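Local atomic coordinates of attaching and effacing protein, pathogenesis factor (Escherichia coli, PDB entry 4E9L), a protein that probably acts as an intimin/invasin-family adhesin attaching Escherichia coli to host tissue, with this piece forming a string of immunoglobulin-like domains. Residues 234-239 with 268-273; 199-204 with 283-288; 243-248 with 256-261; 325-330 with 357-362. All blocks are in the same frame, centred on the assembly; numbering follows the deposited sequence.

Contact 1: 234-239 with 268-273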
loop_
_atom_site.group_PDB
_atom_site.type_symbol
_atom_site.label_atom_id
_atom_site.label_comp_id
_atom_site.label_asym_id
_atom_site.label_seq_id
_atom_site.Cartn_x
_atom_site.Cartn_y
_atom_site.Cartn_z
ATOM N N SER A 234 3.690 3.394 12.696
ATOM C CA SER A 234 4.881 3.882 13.372
ATOM C C SER A 234 5.906 4.213 12.260
ATOM O O SER A 234 6.117 3.396 11.349
ATOM C CB SER A 234 5.436 2.793 14.289
ATOM O OG SER A 234 6.649 3.230 14.869
ATOM N N LEU A 235 6.521 5.400 12.341
ATOM C CA LEU A 235 7.557 5.862 11.415
ATOM C C LEU A 235 8.863 5.995 12.192
ATOM O O LEU A 235 8.877 6.599 13.259
ATOM C CB LEU A 235 7.187 7.225 10.773
ATOM C CG LEU A 235 5.978 7.263 9.820
ATOM C CD1 LEU A 235 5.864 8.629 9.166
ATOM C CD2 LEU A 235 6.112 6.223 8.685
ATOM N N THR A 236 9.941 5.414 11.685
ATOM C CA THR A 236 11.260 5.481 12.335
ATOM C C THR A 236 12.341 5.803 11.301
ATOM O O THR A 236 12.086 5.737 10.097
ATOM C CB THR A 236 11.579 4.204 13.133
ATOM O OG1 THR A 236 11.529 3.073 12.264
ATOM C CG2 THR A 236 10.659 3.995 14.328
ATOM N N GLY A 237 13.529 6.160 11.788
ATOM C CA GLY A 237 14.663 6.484 10.937
ATOM C C GLY A 237 14.886 7.973 10.836
ATOM O O GLY A 237 14.054 8.775 11.289
ATOM N N THR A 238 16.026 8.348 10.261
ATOM C CA THR A 238 16.480 9.736 10.062
ATOM C C THR A 238 15.375 10.622 9.485
ATOM O O THR A 238 15.126 11.717 9.975
ATOM C CB THR A 238 17.721 9.719 9.134
ATOM O OG1 THR A 238 18.758 8.960 9.756
ATOM C CG2 THR A 238 18.228 11.115 8.775
ATOM N N ALA A 239 14.710 10.131 8.456
ATOM C CA ALA A 239 13.703 10.891 7.726
ATOM C C ALA A 239 12.258 10.848 8.288
ATOM O O ALA A 239 11.365 11.470 7.704
ATOM C CB ALA A 239 13.761 10.522 6.244
ATOM N N GLU A 268 16.970 7.687 5.442
ATOM C CA GLU A 268 16.180 6.479 5.622
ATOM C C GLU A 268 14.907 6.712 6.427
ATOM O O GLU A 268 14.882 7.480 7.386
ATOM C CB GLU A 268 17.011 5.333 6.243
ATOM C CG GLU A 268 18.115 4.780 5.348
ATOM C CD GLU A 268 17.737 4.345 3.940
ATOM O OE1 GLU A 268 16.797 3.529 3.789
ATOM O OE2 GLU A 268 18.409 4.803 2.986
ATOM N N LEU A 269 13.866 6.005 6.034
ATOM C CA LEU A 269 12.553 6.009 6.655
ATOM C C LEU A 269 11.987 4.578 6.637
ATOM O O LEU A 269 12.058 3.896 5.614
ATOM C CB LEU A 269 11.641 6.962 5.840
ATOM C CG LEU A 269 10.193 7.141 6.294
ATOM C CD1 LEU A 269 10.127 7.527 7.740
ATOM C CD2 LEU A 269 9.509 8.222 5.474
ATOM N N ARG A 270 11.431 4.138 7.768
ATOM C CA ARG A 270 10.807 2.819 7.896
ATOM C C ARG A 270 9.379 3.005 8.372
ATOM O O ARG A 270 9.133 3.846 9.243
ATOM C CB ARG A 270 11.581 1.913 8.876
ATOM C CG ARG A 270 12.937 1.469 8.341
ATOM C CD ARG A 270 13.761 0.685 9.356
ATOM N NE ARG A 270 14.100 1.463 10.552
ATOM C CZ ARG A 270 15.093 2.344 10.631
ATOM N NH1 ARG A 270 15.853 2.598 9.571
ATOM N NH2 ARG A 270 15.324 2.988 11.766
ATOM N N VAL A 271 8.437 2.244 7.780
ATOM C CA VAL A 271 7.030 2.304 8.122
ATOM C C VAL A 271 6.551 0.953 8.603
ATOM O O VAL A 271 6.661 -0.046 7.888
ATOM C CB VAL A 271 6.116 2.918 7.009
ATOM C CG1 VAL A 271 6.303 2.240 5.661
ATOM C CG2 VAL A 271 4.632 2.924 7.421
ATOM N N MET A 272 6.010 0.935 9.809
ATOM C CA MET A 272 5.437 -0.261 10.400
ATOM C C MET A 272 3.942 -0.007 10.671
ATOM O O MET A 272 3.625 0.781 11.563
ATOM C CB MET A 272 6.196 -0.660 11.685
ATOM C CG MET A 272 5.589 -1.866 12.435
ATOM S SD MET A 272 5.401 -3.330 11.381
ATOM C CE MET A 272 7.125 -3.936 11.416
ATOM N N PRO A 273 3.006 -0.637 9.918
ATOM C CA PRO A 273 1.585 -0.497 10.273
ATOM C C PRO A 273 1.391 -1.159 11.630
ATOM O O PRO A 273 2.121 -2.107 11.988
ATOM C CB PRO A 273 0.839 -1.305 9.197
ATOM C CG PRO A 273 1.847 -1.604 8.159
ATOM C CD PRO A 273 3.182 -1.627 8.841
HETATM O O HOH W 1 9.153 1.901 11.779
HETATM O O HOH W 2 19.994 8.348 6.848
#
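The guanidinium of Arg270 lies with one face over Thr236 C, while NH2 comes obliquely to within 3.6 Å of Gly237 N. The side chain is modelled in two positions and this placement holds for one, so it is less certain than the backbone pairing. A bend at chi3 (-62°) brings the flat group over the strand end at Thr236 and Gly237, crossing the Thr236 side chain at about a right angle. Thr236 OG1 has a firm partner in a water at 2.7 Å, and that water also makes a weak bond to Arg270 O.

Beneath them, strands 231-236 and 267-275 run antiparallel. Ser234 with Met272 and Thr236 with Arg270 are hydrogen-bonded pairs, the straightest bond running from Met272 N to Ser234 O (2.9 Å, 175° at the hydrogen). Between these lies the non-hydrogen-bonded pair Leu235 and Val271, alongside each other on the inward face, with Leu235 CD2 3.7 Å from Val271 CB. Past Thr236 the chain leaves the strand, yet Ala239 N still donates a hydrogen bond to Glu268 O at 2.9 Å. Thr288 and Gln286 of the next strand hold the Glu268 carboxylate. The sheet is two-sided: Leu235 and Val271 face the sandwich interior, whereas Thr236 and Arg270 present a polar, hydrated surface.

Contact 2: 199-204 with 283-288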
loop_
_atom_site.group_PDB
_atom_site.type_symbol
_atom_site.label_atom_id
_atom_site.label_comp_id
_atom_site.label_asym_id
_atom_site.label_seq_id
_atom_site.Cartn_x
_atom_site.Cartn_y
_atom_site.Cartn_z
ATOM N N VAL A 199 3.913 -5.665 4.648
ATOM C CA VAL A 199 3.818 -4.247 4.304
ATOM C C VAL A 199 4.771 -3.941 3.125
ATOM O O VAL A 199 5.888 -4.450 3.092
ATOM C CB VAL A 199 3.976 -3.266 5.510
ATOM C CG1 VAL A 199 5.350 -3.387 6.168
ATOM C CG2 VAL A 199 3.738 -1.811 5.069
ATOM N N SER A 200 4.330 -3.082 2.189
ATOM C CA SER A 200 5.065 -2.732 0.988
ATOM C C SER A 200 4.850 -1.252 0.682
ATOM O O SER A 200 3.814 -0.709 1.023
ATOM C CB SER A 200 4.521 -3.586 -0.165
ATOM O OG SER A 200 5.019 -3.211 -1.436
ATOM N N VAL A 201 5.825 -0.594 0.051
ATOM C CA VAL A 201 5.685 0.808 -0.379
ATOM C C VAL A 201 5.766 0.816 -1.909
ATOM O O VAL A 201 6.493 0.001 -2.481
ATOM C CB VAL A 201 6.656 1.836 0.280
ATOM C CG1 VAL A 201 6.307 2.064 1.749
ATOM C CG2 VAL A 201 8.125 1.435 0.096
ATOM N N ALA A 202 4.970 1.668 -2.555
ATOM C CA ALA A 202 4.899 1.755 -4.013
ATOM C C ALA A 202 6.225 2.218 -4.647
ATOM O O ALA A 202 6.561 1.774 -5.743
ATOM C CB ALA A 202 3.769 2.682 -4.425
ATOM N N GLU A 203 6.972 3.088 -3.941
ATOM C CA GLU A 203 8.254 3.647 -4.378
ATOM C C GLU A 203 9.245 3.560 -3.230
ATOM O O GLU A 203 8.922 4.002 -2.120
ATOM C CB GLU A 203 8.097 5.129 -4.778
ATOM C CG GLU A 203 7.132 5.373 -5.924
ATOM C CD GLU A 203 6.372 6.678 -5.798
ATOM O OE1 GLU A 203 5.262 6.680 -5.210
ATOM O OE2 GLU A 203 6.888 7.698 -6.305
ATOM N N ASP A 204 10.461 3.052 -3.489
ATOM C CA ASP A 204 11.447 3.002 -2.400
ATOM C C ASP A 204 12.407 4.217 -2.349
ATOM O O ASP A 204 13.285 4.295 -1.483
ATOM C CB ASP A 204 12.127 1.645 -2.275
ATOM C CG ASP A 204 12.880 1.177 -3.495
ATOM O OD1 ASP A 204 13.243 2.031 -4.335
ATOM O OD2 ASP A 204 13.104 -0.043 -3.614
ATOM N N GLU A 283 8.354 -7.174 8.931
ATOM C CA GLU A 283 9.409 -6.172 8.934
ATOM C C GLU A 283 8.858 -4.898 8.335
ATOM O O GLU A 283 7.954 -4.946 7.502
ATOM C CB GLU A 283 10.657 -6.674 8.176
ATOM C CG GLU A 283 10.399 -7.070 6.729
ATOM C CD GLU A 283 11.599 -7.620 5.979
ATOM O OE1 GLU A 283 12.625 -6.908 5.877
ATOM O OE2 GLU A 283 11.495 -8.754 5.457
ATOM N N ALA A 284 9.362 -3.761 8.795
ATOM C CA ALA A 284 8.910 -2.452 8.319
ATOM C C ALA A 284 9.276 -2.282 6.852
ATOM O O ALA A 284 10.311 -2.808 6.415
ATOM C CB ALA A 284 9.568 -1.355 9.145
ATOM N N ALA A 285 8.422 -1.600 6.077
ATOM C CA ALA A 285 8.773 -1.302 4.681
ATOM C C ALA A 285 9.817 -0.160 4.736
ATOM O O ALA A 285 9.682 0.764 5.547
ATOM C CB ALA A 285 7.557 -0.856 3.899
ATOM N N GLN A 286 10.872 -0.248 3.922
ATOM C CA GLN A 286 11.898 0.767 3.955
ATOM C C GLN A 286 11.990 1.587 2.667
ATOM O O GLN A 286 11.880 1.066 1.549
ATOM C CB GLN A 286 13.257 0.159 4.337
ATOM C CG GLN A 286 14.297 1.182 4.829
ATOM C CD GLN A 286 15.395 0.576 5.684
ATOM O OE1 GLN A 286 15.337 -0.580 6.129
ATOM N NE2 GLN A 286 16.414 1.366 5.968
ATOM N N LEU A 287 12.160 2.897 2.848
ATOM C CA LEU A 287 12.377 3.787 1.728
ATOM C C LEU A 287 13.443 4.816 2.061
ATOM O O LEU A 287 13.803 5.008 3.236
ATOM C CB LEU A 287 11.081 4.409 1.141
ATOM C CG LEU A 287 10.254 5.423 1.948
ATOM C CD1 LEU A 287 10.779 6.869 1.757
ATOM C CD2 LEU A 287 8.837 5.460 1.407
ATOM N N THR A 288 13.972 5.432 1.020
ATOM C CA THR A 288 14.932 6.508 1.134
ATOM C C THR A 288 14.226 7.782 0.707
ATOM O O THR A 288 13.670 7.855 -0.407
ATOM C CB THR A 288 16.177 6.209 0.270
ATOM O OG1 THR A 288 16.833 5.071 0.827
ATOM C CG2 THR A 288 17.170 7.358 0.247
HETATM O O HOH W 3 6.455 -6.720 5.743
HETATM O O HOH W 4 15.696 2.744 -0.166
#
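Asp204 O is gripped twice: Thr288 N donates to it over 2.8 Å in a nearly straight bond (169° at the hydrogen), and a water donates to it at 3.2 Å. The same water gives its other hydrogen to Thr288 OG1, 2.8 Å away, closing a small ring round the carbonyl, and that hydroxyl is also hydrogen-bonded to Glu268. The amide approaches tilted 35° from the carbonyl plane.

Away from this bond the two segments meet through side chains. Ala285 CB fits against the valines of strand 198-201, 3.8 Å from Val201 CG1 and 4.1 Å from Val199 CG1. Val199 sets CG1 between its backbone N and carbonyl carbon (chi1 62°), bringing that methyl to 3.3 Å from Glu283 O. Val201 CG1 also reaches Leu287 CD2 at 4.2 Å. At the far end a second water bridges Val199 N and Glu283 O where no direct backbone bond spans the gap.

Strand 198-201 belongs to one sheet, alongside 211-217, but after the bend at Ala202 and Glu203 the chain enters 205-207, which runs parallel to 278-290 in the other. Such a first strand divided between both sheets, its second half parallel to the last strand, is characteristic of immunoglobulin-like beta sandwiches.

Contact 3: 243-248 with 256-261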
loop_
_atom_site.group_PDB
_atom_site.type_symbol
_atom_site.label_atom_id
_atom_site.label_comp_id
_atom_site.label_asym_id
_atom_site.label_seq_id
_atom_site.Cartn_x
_atom_site.Cartn_y
_atom_site.Cartn_z
ATOM N N ALA A 243 7.589 13.432 8.777
ATOM C CA ALA A 243 6.852 12.535 7.869
ATOM C C ALA A 243 5.548 12.099 8.513
ATOM O O ALA A 243 5.459 12.041 9.743
ATOM C CB ALA A 243 7.709 11.321 7.517
ATOM N N THR A 244 4.512 11.797 7.701
ATOM C CA THR A 244 3.219 11.399 8.263
ATOM C C THR A 244 2.624 10.240 7.471
ATOM O O THR A 244 3.063 9.934 6.363
ATOM C CB THR A 244 2.188 12.587 8.213
ATOM O OG1 THR A 244 1.941 12.962 6.853
ATOM C CG2 THR A 244 2.613 13.805 9.006
ATOM N N VAL A 245 1.649 9.582 8.070
ATOM C CA VAL A 245 0.843 8.556 7.419
ATOM C C VAL A 245 -0.624 9.016 7.583
ATOM O O VAL A 245 -1.009 9.554 8.626
ATOM C CB VAL A 245 1.092 7.114 7.975
ATOM C CG1 VAL A 245 0.259 6.074 7.209
ATOM C CG2 VAL A 245 2.581 6.750 7.904
ATOM N N SER A 246 -1.427 8.818 6.536
ATOM C CA SER A 246 -2.858 9.141 6.495
ATOM C C SER A 246 -3.698 8.041 7.155
ATOM O O SER A 246 -3.172 7.035 7.646
ATOM C CB SER A 246 -3.291 9.290 5.030
ATOM O OG SER A 246 -3.368 8.023 4.365
ATOM N N SER A 247 -5.037 8.196 7.106
ATOM C CA SER A 247 -5.988 7.175 7.523
ATOM C C SER A 247 -5.820 5.979 6.542
ATOM O O SER A 247 -5.296 6.156 5.451
ATOM C CB SER A 247 -7.416 7.703 7.393
ATOM O OG SER A 247 -7.686 8.046 6.039
ATOM N N TRP A 248 -6.237 4.782 6.950
ATOM C CA TRP A 248 -6.156 3.585 6.104
ATOM C C TRP A 248 -7.480 3.343 5.369
ATOM O O TRP A 248 -8.552 3.664 5.892
ATOM C CB TRP A 248 -5.769 2.354 6.934
ATOM C CG TRP A 248 -4.357 2.449 7.440
ATOM C CD1 TRP A 248 -3.919 3.171 8.514
ATOM C CD2 TRP A 248 -3.194 1.834 6.863
ATOM N NE1 TRP A 248 -2.554 3.055 8.639
ATOM C CE2 TRP A 248 -2.084 2.220 7.650
ATOM C CE3 TRP A 248 -2.977 1.024 5.736
ATOM C CZ2 TRP A 248 -0.774 1.826 7.343
ATOM C CZ3 TRP A 248 -1.682 0.629 5.426
ATOM C CH2 TRP A 248 -0.597 1.012 6.235
ATOM N N TYR A 256 -5.073 -3.229 2.838
ATOM C CA TYR A 256 -5.344 -1.863 3.344
ATOM C C TYR A 256 -4.311 -0.940 2.753
ATOM O O TYR A 256 -3.150 -1.326 2.631
ATOM C CB TYR A 256 -5.237 -1.786 4.887
ATOM C CG TYR A 256 -6.134 -2.759 5.607
ATOM C CD1 TYR A 256 -7.320 -2.336 6.196
ATOM C CD2 TYR A 256 -5.787 -4.107 5.724
ATOM C CE1 TYR A 256 -8.141 -3.227 6.883
ATOM C CE2 TYR A 256 -6.607 -5.009 6.399
ATOM C CZ TYR A 256 -7.785 -4.563 6.974
ATOM O OH TYR A 256 -8.610 -5.434 7.623
ATOM N N VAL A 257 -4.708 0.278 2.395
ATOM C CA VAL A 257 -3.727 1.224 1.835
ATOM C C VAL A 257 -3.727 2.540 2.590
ATOM O O VAL A 257 -4.759 2.941 3.132
ATOM C CB VAL A 257 -3.883 1.456 0.303
ATOM C CG1 VAL A 257 -3.712 0.143 -0.487
ATOM C CG2 VAL A 257 -5.223 2.142 -0.025
ATOM N N ALA A 258 -2.583 3.246 2.589
ATOM C CA ALA A 258 -2.490 4.570 3.223
ATOM C C ALA A 258 -1.490 5.382 2.450
ATOM O O ALA A 258 -0.663 4.820 1.720
ATOM C CB ALA A 258 -2.050 4.441 4.692
ATOM N N THR A 259 -1.556 6.704 2.611
ATOM C CA THR A 259 -0.605 7.645 2.021
ATOM C C THR A 259 0.464 8.019 3.034
ATOM O O THR A 259 0.159 8.514 4.119
ATOM C CB THR A 259 -1.301 8.899 1.486
ATOM O OG1 THR A 259 -2.324 8.492 0.583
ATOM C CG2 THR A 259 -0.308 9.854 0.770
ATOM N N LEU A 260 1.715 7.835 2.647
ATOM C CA LEU A 260 2.854 8.204 3.477
ATOM C C LEU A 260 3.383 9.484 2.837
ATOM O O LEU A 260 3.749 9.459 1.656
ATOM C CB LEU A 260 3.929 7.079 3.427
ATOM C CG LEU A 260 5.169 7.210 4.341
ATOM C CD1 LEU A 260 5.931 5.895 4.386
ATOM C CD2 LEU A 260 6.141 8.240 3.801
ATOM N N THR A 261 3.395 10.598 3.589
ATOM C CA THR A 261 3.917 11.866 3.070
ATOM C C THR A 261 5.257 12.131 3.750
ATOM O O THR A 261 5.333 12.113 4.976
ATOM C CB THR A 261 2.940 13.050 3.304
ATOM O OG1 THR A 261 1.615 12.702 2.895
ATOM C CG2 THR A 261 3.388 14.330 2.568
HETATM O O HOH W 5 -6.251 5.969 2.753
#
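Ala243 leads in with its CA 3.3 Å from Thr261 O, a CA-H...O contact just ahead of the regular pairing. Thr244 then makes two backbone bonds with Thr261, Thr244 N to Thr261 O and Thr261 N to Thr244 O, and their side chains run alongside each other on one face, Thr244 OG1 against Thr261 CB. Val245, paired with Leu260 without hydrogen bonds, turns to the other face. Its CG1 stands anti to the backbone N (chi1 -178°) and packs 3.8 Å from Ala258 CB.

These residues form the edge hairpin of the domain's immunoglobulin-like sandwich: strand 244-252 is one of the two outer strands of its sheet, and 255-261 separates it from 211-217.

At Ser246 the pairing changes character. Its N still donates to Thr259 O (2.9 Å), but the return bond from Thr259 N ends on Ser246 OG, 2.8 Å away at 166°, the hydroxyl standing in for a backbone carbonyl. Ser246 OG donates in turn to Ser247 O, 2.9 Å away, which fixes the hydroxyl's rotation. Ser247 O also takes a water that weakly bridges to Val257 O. The chain has slipped by one residue here, and Trp248 comes opposite Ala258. Ala258 CB sits over the middle of the indole six-membered ring, 3.5 Å from its centroid in a CH-pi contact, while Tyr256 CB approaches Trp248 CE3 at 3.7 Å and Leu231 and Pro273 from the facing sheet touch the indole.

Contact 4: 325-330 with 357-362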
loop_
_atom_site.group_PDB
_atom_site.type_symbol
_atom_site.label_atom_id
_atom_site.label_comp_id
_atom_site.label_asym_id
_atom_site.label_seq_id
_atom_site.Cartn_x
_atom_site.Cartn_y
_atom_site.Cartn_z
ATOM N N GLY A 325 16.484 23.373 1.003
ATOM C CA GLY A 325 17.929 23.581 0.983
ATOM C C GLY A 325 18.711 22.290 0.819
ATOM O O GLY A 325 19.941 22.313 0.901
ATOM N N ASN A 326 18.016 21.131 0.598
ATOM C CA ASN A 326 18.741 19.866 0.414
ATOM C C ASN A 326 19.449 19.877 -0.944
ATOM O O ASN A 326 18.819 20.222 -1.950
ATOM C CB ASN A 326 17.806 18.650 0.459
ATOM C CG ASN A 326 17.143 18.462 1.794
ATOM O OD1 ASN A 326 17.803 18.358 2.837
ATOM N ND2 ASN A 326 15.827 18.413 1.792
ATOM N N PRO A 327 20.717 19.417 -1.012
ATOM C CA PRO A 327 21.385 19.327 -2.327
ATOM C C PRO A 327 20.701 18.293 -3.232
ATOM O O PRO A 327 20.340 17.205 -2.775
ATOM C CB PRO A 327 22.828 18.938 -1.982
ATOM C CG PRO A 327 22.778 18.354 -0.621
ATOM C CD PRO A 327 21.574 18.925 0.093
ATOM N N VAL A 328 20.446 18.665 -4.494
ATOM C CA VAL A 328 19.805 17.769 -5.447
ATOM C C VAL A 328 20.901 16.972 -6.179
ATOM O O VAL A 328 21.583 17.494 -7.064
ATOM C CB VAL A 328 18.777 18.450 -6.383
ATOM C CG1 VAL A 328 18.188 17.436 -7.380
ATOM C CG2 VAL A 328 17.673 19.127 -5.578
ATOM N N THR A 329 21.092 15.722 -5.754
ATOM C CA THR A 329 22.152 14.844 -6.263
ATOM C C THR A 329 21.638 13.804 -7.283
ATOM O O THR A 329 20.466 13.448 -7.251
ATOM C CB THR A 329 22.914 14.236 -5.052
ATOM O OG1 THR A 329 24.157 13.691 -5.464
ATOM C CG2 THR A 329 22.105 13.193 -4.281
ATOM N N GLY A 330 22.536 13.336 -8.154
ATOM C CA GLY A 330 22.269 12.308 -9.158
ATOM C C GLY A 330 21.306 12.706 -10.255
ATOM O O GLY A 330 20.701 11.840 -10.897
ATOM N N LYS A 357 30.485 16.979 -9.409
ATOM C CA LYS A 357 31.789 16.972 -8.729
ATOM C C LYS A 357 31.695 17.188 -7.208
ATOM O O LYS A 357 32.659 16.937 -6.465
ATOM C CB LYS A 357 32.725 18.006 -9.382
ATOM C CG LYS A 357 33.056 17.701 -10.842
ATOM C CD LYS A 357 34.487 18.104 -11.177
ATOM C CE LYS A 357 34.767 18.269 -12.659
ATOM N NZ LYS A 357 34.842 16.961 -13.364
ATOM N N GLY A 358 30.552 17.690 -6.776
ATOM C CA GLY A 358 30.230 17.870 -5.365
ATOM C C GLY A 358 28.786 17.465 -5.151
ATOM O O GLY A 358 28.047 17.288 -6.120
ATOM N N ASN A 359 28.368 17.336 -3.895
ATOM C CA ASN A 359 26.992 16.973 -3.544
ATOM C C ASN A 359 26.011 18.081 -4.029
ATOM O O ASN A 359 25.985 19.192 -3.481
ATOM C CB ASN A 359 26.901 16.786 -2.030
ATOM C CG ASN A 359 25.670 16.036 -1.588
ATOM O OD1 ASN A 359 24.723 15.831 -2.344
ATOM N ND2 ASN A 359 25.657 15.631 -0.347
ATOM N N GLY A 360 25.301 17.785 -5.113
ATOM C CA GLY A 360 24.413 18.737 -5.791
ATOM C C GLY A 360 25.152 19.824 -6.565
ATOM O O GLY A 360 24.567 20.861 -6.881
ATOM N N VAL A 361 26.438 19.611 -6.881
ATOM C CA VAL A 361 27.248 20.612 -7.600
ATOM C C VAL A 361 27.647 20.046 -8.948
ATOM O O VAL A 361 28.343 19.033 -8.997
ATOM C CB VAL A 361 28.478 21.092 -6.793
ATOM C CG1 VAL A 361 29.340 22.068 -7.632
ATOM C CG2 VAL A 361 28.049 21.727 -5.465
ATOM N N TYR A 362 27.184 20.685 -10.037
ATOM C CA TYR A 362 27.431 20.212 -11.401
ATOM C C TYR A 362 28.320 21.197 -12.143
ATOM O O TYR A 362 28.100 22.415 -12.083
ATOM C CB TYR A 362 26.106 19.933 -12.144
ATOM C CG TYR A 362 25.167 19.000 -11.379
ATOM C CD1 TYR A 362 24.361 19.478 -10.342
ATOM C CD2 TYR A 362 25.059 17.654 -11.719
ATOM C CE1 TYR A 362 23.513 18.620 -9.626
ATOM C CE2 TYR A 362 24.212 16.791 -11.020
ATOM C CZ TYR A 362 23.437 17.280 -9.973
ATOM O OH TYR A 362 22.595 16.417 -9.295
#
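Val328 O receives two quite different donors from the hairpin. Tyr362 OH gives it a hydrogen bond of 2.7 Å, and Gly360 CA comes to 3.3 Å in a CA-H...O contact. The carbonyl oxygen lies at the edge of the tyrosine ring, in its plane, and the hydroxyl comes in tilted 26° from the carbonyl plane. Tyr362 CG is anti to its carbonyl carbon (chi1 -53°), a rotation that swings the phenol out to the loop. Leu331 N is hydrogen-bonded to the same hydroxyl, so Tyr362 OH ties together two points of one loop.

Gly360 packs against Pro327 CB, its CA 4.1 Å away, with a positive phi (73°). On the flank, Asn359 OD1 lies over the loop, 3.6 Å from both Pro327 CG and Thr329 CB. Glu356, just before the turn, clamps the two segments together: its carboxylate is hydrogen-bonded to Gly360 N on the hairpin and to Thr329 OG1 and Gly330 N on the loop.

Residues 358-361 make a type II beta turn with glycine at its third position, a usual place for it. Lys357 and Gly358 both face Val361 as a classic beta bulge, and together these features shape a tight beta hairpin between strands 350-358 and 361-367 of an immunoglobulin-like domain.

Contacts 1, 2 and 3 lie in a single domain, their centres 9 to 12 Å apart, and contact 4 belongs to the following domain, 24 to 29 Å away between centres. Along the chain contact 2 encloses contact 1, which encloses contact 3; contact 4 opens only after all three have closed. Contact 1 builds one sheet of the sandwich and contact 3 the other, while contact 2 bridges the two through the first and last strands. Leu235, Val245, Leu260, Leu269 and Leu287 bring the three together in the hydrophobic interior. Contact 4 touches none of them, although Asn326 bonds to Gly264 across the domain junction, consistent with an elongated rod of successive domains.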